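Local coordinates for uncharacterized aldehyde dehydrogenase AldY (Bacillus subtilis, PDB 4DNG), which probably oxidises aldehydes to carboxylates with NAD(+), and may help protect cells against stress from ethanol and related compounds, at residues A[165-168]-A[173-176]; A[309-314]-A[352-357]; A[260-265]-A[269-274]; A[84-89]-A[187-192]. All blocks are in the same frame, centred on the assembly; numbering follows the deposited sequence.

Interaction 1 (A[165-168]-A[173-176])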
# COMPACT_ATOMS: atom_id res chain seq x y z
N ALA A 165 -13.13 13.96 -3.80
CA ALA A 165 -13.98 14.31 -2.64
C ALA A 165 -13.46 13.81 -1.27
O ALA A 165 -13.41 14.57 -0.31
CB ALA A 165 -15.44 13.92 -2.88
N PRO A 166 -13.06 12.52 -1.17
CA PRO A 166 -12.39 12.11 0.08
C PRO A 166 -11.10 12.89 0.36
O PRO A 166 -10.86 13.30 1.50
CB PRO A 166 -12.06 10.64 -0.16
CG PRO A 166 -12.42 10.35 -1.59
CD PRO A 166 -13.43 11.37 -2.00
N ALA A 167 -10.29 13.12 -0.66
CA ALA A 167 -9.07 13.90 -0.50
C ALA A 167 -9.34 15.22 0.20
O ALA A 167 -8.76 15.53 1.24
CB ALA A 167 -8.43 14.15 -1.85
N ILE A 168 -10.23 16.01 -0.40
CA ILE A 168 -10.58 17.31 0.14
C ILE A 168 -11.28 17.21 1.51
O ILE A 168 -11.01 18.00 2.40
CB ILE A 168 -11.39 18.12 -0.89
CG1 ILE A 168 -10.46 18.58 -2.01
CG2 ILE A 168 -12.12 19.29 -0.21
CD1 ILE A 168 -11.17 18.97 -3.29
N SER A 173 -4.84 18.23 -0.34
CA SER A 173 -4.97 18.99 -1.58
C SER A 173 -4.77 18.01 -2.72
O SER A 173 -4.43 16.84 -2.48
CB SER A 173 -3.91 20.07 -1.64
OG SER A 173 -2.64 19.47 -1.88
N VAL A 174 -4.96 18.46 -3.95
CA VAL A 174 -5.12 17.54 -5.08
C VAL A 174 -4.63 18.20 -6.35
O VAL A 174 -5.02 19.32 -6.69
CB VAL A 174 -6.62 17.14 -5.28
CG1 VAL A 174 -6.82 16.12 -6.42
CG2 VAL A 174 -7.20 16.60 -3.98
N VAL A 175 -3.76 17.49 -7.06
CA VAL A 175 -3.48 17.82 -8.43
C VAL A 175 -4.07 16.72 -9.30
O VAL A 175 -3.71 15.53 -9.17
CB VAL A 175 -1.99 17.94 -8.65
CG1 VAL A 175 -1.68 18.12 -10.15
CG2 VAL A 175 -1.47 19.08 -7.81
N HIS A 176 -4.98 17.13 -10.18
CA HIS A 176 -5.84 16.20 -10.91
C HIS A 176 -5.70 16.34 -12.40
O HIS A 176 -5.75 17.47 -12.93
CB HIS A 176 -7.28 16.43 -10.52
CG HIS A 176 -8.23 15.47 -11.17
ND1 HIS A 176 -8.13 14.14 -11.02
CD2 HIS A 176 -9.33 15.69 -11.99
CE1 HIS A 176 -9.08 13.53 -11.72
NE2 HIS A 176 -9.83 14.49 -12.31

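Interaction 2 (A[309-314]-A[352-357])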
# COMPACT_ATOMS: atom_id res chain seq x y z
N ALA A 309 -32.02 -12.20 -28.14
CA ALA A 309 -33.21 -11.49 -28.60
C ALA A 309 -33.23 -10.07 -28.04
O ALA A 309 -33.48 -9.12 -28.79
CB ALA A 309 -34.48 -12.24 -28.22
N ARG A 310 -32.93 -9.93 -26.75
CA ARG A 310 -33.07 -8.65 -26.04
C ARG A 310 -32.03 -7.63 -26.52
O ARG A 310 -32.34 -6.45 -26.69
CB ARG A 310 -33.02 -8.88 -24.52
CG ARG A 310 -33.22 -7.65 -23.64
CD ARG A 310 -34.64 -7.09 -23.67
NE ARG A 310 -34.77 -5.90 -22.84
CZ ARG A 310 -34.51 -4.65 -23.23
NH1 ARG A 310 -34.09 -4.40 -24.47
NH2 ARG A 310 -34.66 -3.64 -22.38
N VAL A 311 -30.81 -8.11 -26.75
CA VAL A 311 -29.68 -7.30 -27.23
C VAL A 311 -29.96 -6.74 -28.62
O VAL A 311 -29.64 -5.58 -28.92
CB VAL A 311 -28.36 -8.12 -27.22
CG1 VAL A 311 -27.29 -7.50 -28.09
CG2 VAL A 311 -27.86 -8.29 -25.79
N LYS A 312 -30.59 -7.57 -29.46
CA LYS A 312 -30.95 -7.21 -30.84
C LYS A 312 -31.89 -6.00 -30.95
O LYS A 312 -31.94 -5.34 -31.99
CB LYS A 312 -31.57 -8.41 -31.57
CG LYS A 312 -30.61 -9.54 -31.92
CD LYS A 312 -30.70 -9.91 -33.40
CE LYS A 312 -29.86 -8.95 -34.25
NZ LYS A 312 -30.22 -8.94 -35.70
N GLN A 313 -32.64 -5.72 -29.87
CA GLN A 313 -33.63 -4.65 -29.85
C GLN A 313 -33.01 -3.30 -29.56
O GLN A 313 -33.47 -2.27 -30.08
CB GLN A 313 -34.68 -4.91 -28.77
CG GLN A 313 -35.91 -5.67 -29.24
CD GLN A 313 -36.51 -6.53 -28.14
OE1 GLN A 313 -36.79 -7.71 -28.35
NE2 GLN A 313 -36.70 -5.94 -26.95
N LEU A 314 -31.98 -3.31 -28.72
CA LEU A 314 -31.41 -2.09 -28.14
C LEU A 314 -31.22 -0.98 -29.17
O LEU A 314 -30.64 -1.22 -30.23
CB LEU A 314 -30.11 -2.40 -27.40
CG LEU A 314 -30.10 -3.57 -26.41
CD1 LEU A 314 -28.66 -3.88 -26.00
CD2 LEU A 314 -30.98 -3.33 -25.19
N LEU A 352 -20.86 -16.61 -33.59
CA LEU A 352 -21.36 -15.28 -33.34
C LEU A 352 -22.87 -15.37 -33.46
O LEU A 352 -23.41 -15.41 -34.56
CB LEU A 352 -20.79 -14.30 -34.37
CG LEU A 352 -21.08 -12.80 -34.24
CD1 LEU A 352 -20.55 -12.24 -32.93
CD2 LEU A 352 -20.45 -12.06 -35.41
N ALA A 353 -23.54 -15.43 -32.31
CA ALA A 353 -25.00 -15.49 -32.28
C ALA A 353 -25.61 -14.19 -32.80
O ALA A 353 -26.53 -14.21 -33.62
CB ALA A 353 -25.50 -15.81 -30.89
N VAL A 354 -25.07 -13.06 -32.32
CA VAL A 354 -25.52 -11.75 -32.76
C VAL A 354 -24.37 -10.98 -33.41
O VAL A 354 -23.36 -10.70 -32.77
CB VAL A 354 -26.14 -10.94 -31.59
CG1 VAL A 354 -26.48 -9.52 -32.02
CG2 VAL A 354 -27.38 -11.64 -31.06
N GLU A 355 -24.53 -10.64 -34.68
CA GLU A 355 -23.50 -9.90 -35.41
C GLU A 355 -23.82 -8.41 -35.49
O GLU A 355 -24.81 -8.02 -36.09
CB GLU A 355 -23.31 -10.48 -36.81
CG GLU A 355 -22.16 -9.86 -37.58
CD GLU A 355 -21.59 -10.78 -38.65
OE1 GLU A 355 -22.22 -11.82 -38.97
OE2 GLU A 355 -20.50 -10.46 -39.16
N GLY A 356 -22.97 -7.60 -34.88
CA GLY A 356 -23.11 -6.15 -34.97
C GLY A 356 -22.47 -5.61 -36.24
O GLY A 356 -22.09 -6.37 -37.13
N LYS A 357 -22.34 -4.28 -36.31
CA LYS A 357 -21.78 -3.60 -37.50
C LYS A 357 -21.33 -2.20 -37.10
O LYS A 357 -21.58 -1.78 -35.97
CB LYS A 357 -22.81 -3.53 -38.65
CG LYS A 357 -23.90 -2.48 -38.50
CD LYS A 357 -25.08 -2.79 -39.41
CE LYS A 357 -26.11 -1.68 -39.40
NZ LYS A 357 -25.79 -0.63 -40.41

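Interaction 3 (A[260-265]-A[269-274])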
# COMPACT_ATOMS: atom_id res chain seq x y z
N PHE A 260 -19.43 -12.68 -14.79
CA PHE A 260 -20.83 -12.74 -14.46
C PHE A 260 -21.10 -14.24 -14.49
O PHE A 260 -21.04 -14.86 -15.55
CB PHE A 260 -21.59 -12.04 -15.58
CG PHE A 260 -23.01 -11.69 -15.26
CD1 PHE A 260 -23.32 -10.53 -14.56
CD2 PHE A 260 -24.05 -12.49 -15.72
CE1 PHE A 260 -24.64 -10.19 -14.28
CE2 PHE A 260 -25.38 -12.15 -15.45
CZ PHE A 260 -25.67 -11.00 -14.73
N ALA A 261 -21.35 -14.82 -13.32
CA ALA A 261 -21.68 -16.25 -13.26
C ALA A 261 -23.16 -16.47 -13.00
O ALA A 261 -23.73 -15.87 -12.10
CB ALA A 261 -20.83 -17.00 -12.23
N VAL A 262 -23.76 -17.35 -13.80
CA VAL A 262 -25.19 -17.65 -13.78
C VAL A 262 -25.37 -19.14 -13.51
O VAL A 262 -25.23 -19.98 -14.42
CB VAL A 262 -25.86 -17.24 -15.11
CG1 VAL A 262 -27.30 -17.74 -15.19
CG2 VAL A 262 -25.79 -15.73 -15.31
N LEU A 263 -25.67 -19.46 -12.26
CA LEU A 263 -25.64 -20.84 -11.80
C LEU A 263 -26.93 -21.58 -12.13
O LEU A 263 -27.92 -20.96 -12.51
CB LEU A 263 -25.34 -20.88 -10.29
CG LEU A 263 -24.17 -20.09 -9.69
CD1 LEU A 263 -23.88 -20.60 -8.28
CD2 LEU A 263 -22.91 -20.15 -10.54
N SER A 264 -26.91 -22.91 -11.97
CA SER A 264 -28.03 -23.76 -12.36
C SER A 264 -29.39 -23.37 -11.75
O SER A 264 -30.40 -23.39 -12.44
CB SER A 264 -27.72 -25.24 -12.08
OG SER A 264 -27.24 -25.43 -10.77
N ASP A 265 -29.41 -22.98 -10.48
CA ASP A 265 -30.68 -22.61 -9.85
C ASP A 265 -31.13 -21.16 -10.12
O ASP A 265 -32.26 -20.80 -9.80
CB ASP A 265 -30.69 -22.97 -8.35
CG ASP A 265 -29.59 -22.28 -7.58
OD1 ASP A 265 -28.79 -21.55 -8.20
OD2 ASP A 265 -29.52 -22.48 -6.35
N ASP A 269 -34.45 -15.05 -16.15
CA ASP A 269 -35.01 -13.76 -16.55
C ASP A 269 -34.38 -12.56 -15.82
O ASP A 269 -34.01 -11.56 -16.44
CB ASP A 269 -36.52 -13.76 -16.39
CG ASP A 269 -37.22 -13.12 -17.56
OD1 ASP A 269 -37.70 -13.88 -18.44
OD2 ASP A 269 -37.27 -11.87 -17.63
N ARG A 270 -34.26 -12.67 -14.50
CA ARG A 270 -33.52 -11.70 -13.70
C ARG A 270 -32.08 -11.56 -14.24
O ARG A 270 -31.60 -10.43 -14.41
CB ARG A 270 -33.52 -12.13 -12.23
CG ARG A 270 -33.23 -11.05 -11.20
CD ARG A 270 -33.76 -11.49 -9.84
NE ARG A 270 -33.12 -10.80 -8.72
CZ ARG A 270 -33.75 -10.01 -7.84
NH1 ARG A 270 -33.06 -9.44 -6.86
NH2 ARG A 270 -35.06 -9.79 -7.94
N ALA A 271 -31.44 -12.70 -14.53
CA ALA A 271 -30.02 -12.76 -14.95
C ALA A 271 -29.76 -12.18 -16.34
O ALA A 271 -28.78 -11.46 -16.55
CB ALA A 271 -29.48 -14.19 -14.86
N VAL A 272 -30.62 -12.51 -17.30
CA VAL A 272 -30.55 -11.87 -18.61
C VAL A 272 -30.66 -10.35 -18.45
O VAL A 272 -29.79 -9.61 -18.90
CB VAL A 272 -31.65 -12.37 -19.54
CG1 VAL A 272 -31.56 -11.68 -20.90
CG2 VAL A 272 -31.59 -13.89 -19.69
N ASP A 273 -31.72 -9.92 -17.76
CA ASP A 273 -31.97 -8.49 -17.50
C ASP A 273 -30.78 -7.79 -16.85
O ASP A 273 -30.29 -6.79 -17.38
CB ASP A 273 -33.22 -8.30 -16.62
CG ASP A 273 -34.51 -8.35 -17.41
OD1 ASP A 273 -34.54 -7.86 -18.56
OD2 ASP A 273 -35.51 -8.87 -16.87
N ALA A 274 -30.31 -8.33 -15.73
CA ALA A 274 -29.17 -7.76 -15.03
C ALA A 274 -27.89 -7.74 -15.88
O ALA A 274 -27.06 -6.86 -15.72
CB ALA A 274 -28.93 -8.48 -13.71

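Interaction 4 (A[84-89]-A[187-192])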
# COMPACT_ATOMS: atom_id res chain seq x y z
N ASP A 84 -29.12 18.99 -15.42
CA ASP A 84 -29.54 18.80 -16.81
C ASP A 84 -28.45 19.11 -17.83
O ASP A 84 -28.17 18.29 -18.70
CB ASP A 84 -30.85 19.56 -17.08
CG ASP A 84 -32.03 18.91 -16.39
OD1 ASP A 84 -31.98 17.69 -16.16
OD2 ASP A 84 -33.01 19.61 -16.09
N ASP A 85 -27.84 20.28 -17.69
CA ASP A 85 -26.71 20.71 -18.52
C ASP A 85 -25.47 19.83 -18.36
O ASP A 85 -24.74 19.59 -19.31
CB ASP A 85 -26.36 22.16 -18.18
CG ASP A 85 -27.53 23.12 -18.44
OD1 ASP A 85 -28.22 22.95 -19.47
OD2 ASP A 85 -27.74 24.06 -17.62
N ILE A 86 -25.23 19.35 -17.14
CA ILE A 86 -24.06 18.54 -16.87
C ILE A 86 -24.22 17.20 -17.57
O ILE A 86 -23.30 16.73 -18.23
CB ILE A 86 -23.81 18.41 -15.34
CG1 ILE A 86 -23.58 19.80 -14.72
CG2 ILE A 86 -22.65 17.49 -15.05
CD1 ILE A 86 -23.46 19.83 -13.21
N ILE A 87 -25.42 16.62 -17.45
CA ILE A 87 -25.73 15.32 -18.05
C ILE A 87 -25.53 15.37 -19.57
O ILE A 87 -24.82 14.54 -20.15
CB ILE A 87 -27.13 14.81 -17.60
CG1 ILE A 87 -27.05 14.31 -16.14
CG2 ILE A 87 -27.67 13.71 -18.52
CD1 ILE A 87 -28.37 13.97 -15.49
N MET A 88 -26.10 16.39 -20.19
CA MET A 88 -25.90 16.65 -21.61
C MET A 88 -24.43 16.69 -21.97
O MET A 88 -24.00 15.98 -22.88
CB MET A 88 -26.60 17.94 -22.04
CG MET A 88 -26.68 18.10 -23.56
SD MET A 88 -27.41 16.66 -24.39
CE MET A 88 -29.16 16.95 -24.11
N MET A 89 -23.65 17.49 -21.25
CA MET A 89 -22.21 17.62 -21.51
C MET A 89 -21.41 16.31 -21.33
O MET A 89 -20.55 16.00 -22.17
CB MET A 89 -21.60 18.78 -20.72
CG MET A 89 -20.13 19.04 -21.03
SD MET A 89 -19.75 19.47 -22.75
CE MET A 89 -20.64 21.01 -22.91
N GLY A 187 -12.87 16.91 -15.33
CA GLY A 187 -12.07 17.91 -14.61
C GLY A 187 -12.70 19.27 -14.41
O GLY A 187 -12.91 19.71 -13.28
N THR A 188 -13.02 19.96 -15.50
CA THR A 188 -13.34 21.39 -15.37
C THR A 188 -14.66 21.67 -14.64
O THR A 188 -14.74 22.62 -13.85
CB THR A 188 -13.31 22.14 -16.72
OG1 THR A 188 -14.17 21.47 -17.65
CG2 THR A 188 -11.90 22.18 -17.27
N ILE A 189 -15.67 20.85 -14.91
CA ILE A 189 -16.97 20.98 -14.25
C ILE A 189 -16.80 20.81 -12.74
O ILE A 189 -17.36 21.57 -11.94
CB ILE A 189 -18.01 19.99 -14.81
CG1 ILE A 189 -18.43 20.40 -16.21
CG2 ILE A 189 -19.24 19.92 -13.92
CD1 ILE A 189 -19.18 19.30 -16.93
N ILE A 190 -15.98 19.82 -12.37
CA ILE A 190 -15.69 19.54 -10.97
C ILE A 190 -14.98 20.75 -10.35
O ILE A 190 -15.38 21.22 -9.28
CB ILE A 190 -14.86 18.25 -10.81
CG1 ILE A 190 -15.77 17.05 -10.89
CG2 ILE A 190 -14.15 18.24 -9.46
CD1 ILE A 190 -15.06 15.75 -11.23
N ALA A 191 -13.96 21.26 -11.04
CA ALA A 191 -13.30 22.51 -10.59
C ALA A 191 -14.29 23.66 -10.44
O ALA A 191 -14.27 24.39 -9.43
CB ALA A 191 -12.17 22.89 -11.52
N LYS A 192 -15.18 23.81 -11.40
CA LYS A 192 -16.19 24.87 -11.30
C LYS A 192 -17.07 24.71 -10.03
O LYS A 192 -17.40 25.68 -9.35
CB LYS A 192 -17.04 24.94 -12.57
CG LYS A 192 -18.04 26.09 -12.59
CD LYS A 192 -17.48 27.39 -13.14
CE LYS A 192 -18.43 28.56 -12.84
NZ LYS A 192 -19.85 28.40 -13.30

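Interaction 1 (A[165-168]-A[173-176])
The beta-alpha-beta unit formed by strand 135-150, helix 156-169 and strand 173-177 closes where A167 and I168, on the last turn of the helix, come down on V174 of the returning strand. The crossover joins two parallel neighbours of the sheet, as in the Rossmann-like coenzyme domain of aldehyde dehydrogenases. Contact is made by one branch of the valine: V174 CG2 lies 3.5 Å from A167 CB, a close methyl-to-methyl approach. The same V174 CG2 is 4.3 Å from I168 CG1, which flanks it more loosely. With V174 CG1 anti to the backbone N (chi1 -178°), CG2 sits beside that nitrogen and meets the helix, and the other methyl makes no close approach to either partner.

A167 also touches I147 on strand 135-150, so the helix end rests on two adjacent strands; V174 touches S149 of the same neighbour. The turn between helix and strand is secured by a hydrogen bond from N172 ND2 to A167 O, while W60 NE1 donates a hydrogen bond to I168 O. On the reverse face of strand 173-177, S173 and V175 pack against helix 43-60, making this strand a layer between helices. Across the 165-168 and 173-176 segments there is no hydrogen bond: all three touching residues are buried, and their meeting is purely apolar, depending on the fit of a methyl and two beta-branched side chains and the exclusion of water.

Interaction 2 (A[309-314]-A[352-357])
No ring or other flat group stands where V311 and K312 meet V354; the valine presents a branched isopropyl end to the helix, and its two methyls form the surface that the lysine meets. K312 CG rests against both, 3.9 Å from V354 CG2 and 4.1 Å from V354 CG1. Farther out on the side chain, K312 CE also comes within 4.1 Å of V354 CG1. That second touch depends on the bends of the lysine at chi2 (-128°) and chi3 (82°), which fold its methylene chain over the valine, the lysine chain and the valine lying alongside each other and pointing opposite ways. V311 contributes more distantly, its CG1 being 4.5 Å from V354 CG1.

The contact therefore has two characters. V311 and V354 are buried, V311 being backed by F280 of helix 268-281 and by P365, whereas K312 lies at the exposed margin and adds only its aliphatic part, with no hydrogen bond or salt bridge to the 352-357 segment. T308, one turn earlier on helix 297-313, also touches V354. Nearby, E355 OE2 forms a salt bridge with K346 NZ.

On the strand side, V354 pairs through its backbone with V367 of the antiparallel strand 362-369, and A353 and V354 together face that one residue. This is a classic beta bulge, and here the bulged strand 351-354, an antiparallel partner of 362-369 in the eight-stranded mixed sheet, packs on the end of helix 297-313, as in an alpha/beta domain.

Interaction 3 (A[260-265]-A[269-274])
F260 reaches with the far end of its ring over the backbone of helix 269-274, meeting A271 and A274 at an oblique tilt. Ring atoms CZ and CE2 of F260 are each 3.6 Å from A271 O, and CZ is 4.2 Å from A274 CB. The phenyl is carried there by a first torsion that sets CG anti to the backbone N (chi1 -165°), sending the ring outward from the strand. Two residues on, V262 faces the same helix and straddles one methyl: A271 CB lies 4.0 Å from V262 CG2 and 4.2 Å from V262 CG1. A271 thus serves both strand residues, its methyl meeting the valine and its carbonyl oxygen the phenyl ring.

The strand segment 260-262 and the helix run nearly antiparallel, at 165°, with axes 10.0 Å apart, as expected where a chain leaves a strand with parallel neighbours and turns back across the sheet. Strand 290-296 then pairs parallel with strand 258-262, so the helix is the crossover between them; the predicted catalytic C287 falls within the unmodelled residues just before that strand. F414 of the other flanking strand touches A271 and A274 and meets the F260 ring, while R270 packs on Q477 of the second subunit. Small alanines let the helix backbone approach the ring; with no hydrogen bond across, the segments meet by van der Waals packing of largely buried groups, one carbonyl oxygen against the phenyl.

Interaction 4 (A[84-89]-A[187-192])
I189 of helix 183-196 pushes its branches toward I86 and M89, which lie three residues apart on helix 83-94, and these three buried side chains are the packed part of the contact. I189 CG2 meets I86 CD1 at 4.3 Å, while I189 CD1 sits between M89 CG (4.2 Å) and I86 CG2 (4.3 Å). Because the isoleucine is extended at its second torsion (chi2 166°), CD1 stands forward of the branch point and reaches the methionine. M89 touches through its methylene rather than its sulfur; M89 SD turns away and lies 5.9 Å from I189 CD1.

Even this packed part is only moderately close, with the CA atoms of I86 and I189 7.9 Å apart and no polar bond spanning the two segments. Away from it the surface takes over: D84 and M88 are exposed on the far flank of their helix, and K192 is partly exposed, its NZ hydrogen-bonded to Y78 OH.

Other elements complete the packing around the three residues. F3 of the N-terminal loop touches both I86 and M89, I184 touches M89 and I189, and M157 of helix 156-169 touches I86 and I189. I86 also packs on L105 of helix 98-118, so the 84-89 and 187-192 segments meet within a layer of helices, with helix 183-196 being the next element after strand 173-177 of the sheet.

Along the chain, interaction 1 is nested inside the loop closed by interaction 4; interactions 3 and 2 follow in that order. The first pair belongs to the seven-stranded sheet and its helices: their centres are 17 Å apart, and strand 173-177 of interaction 1 leads into helix 183-196 of interaction 4. Interactions 3 and 2, with centres 18 Å apart, both reach the other mixed sheet. Interaction 1 lies on the opposite side of the chain's centre from these two, with centres about 39 and 42 Å away. The four contacts thus sample two alpha/beta halves, consistent with the coenzyme and catalytic domains of aldehyde dehydrogenases.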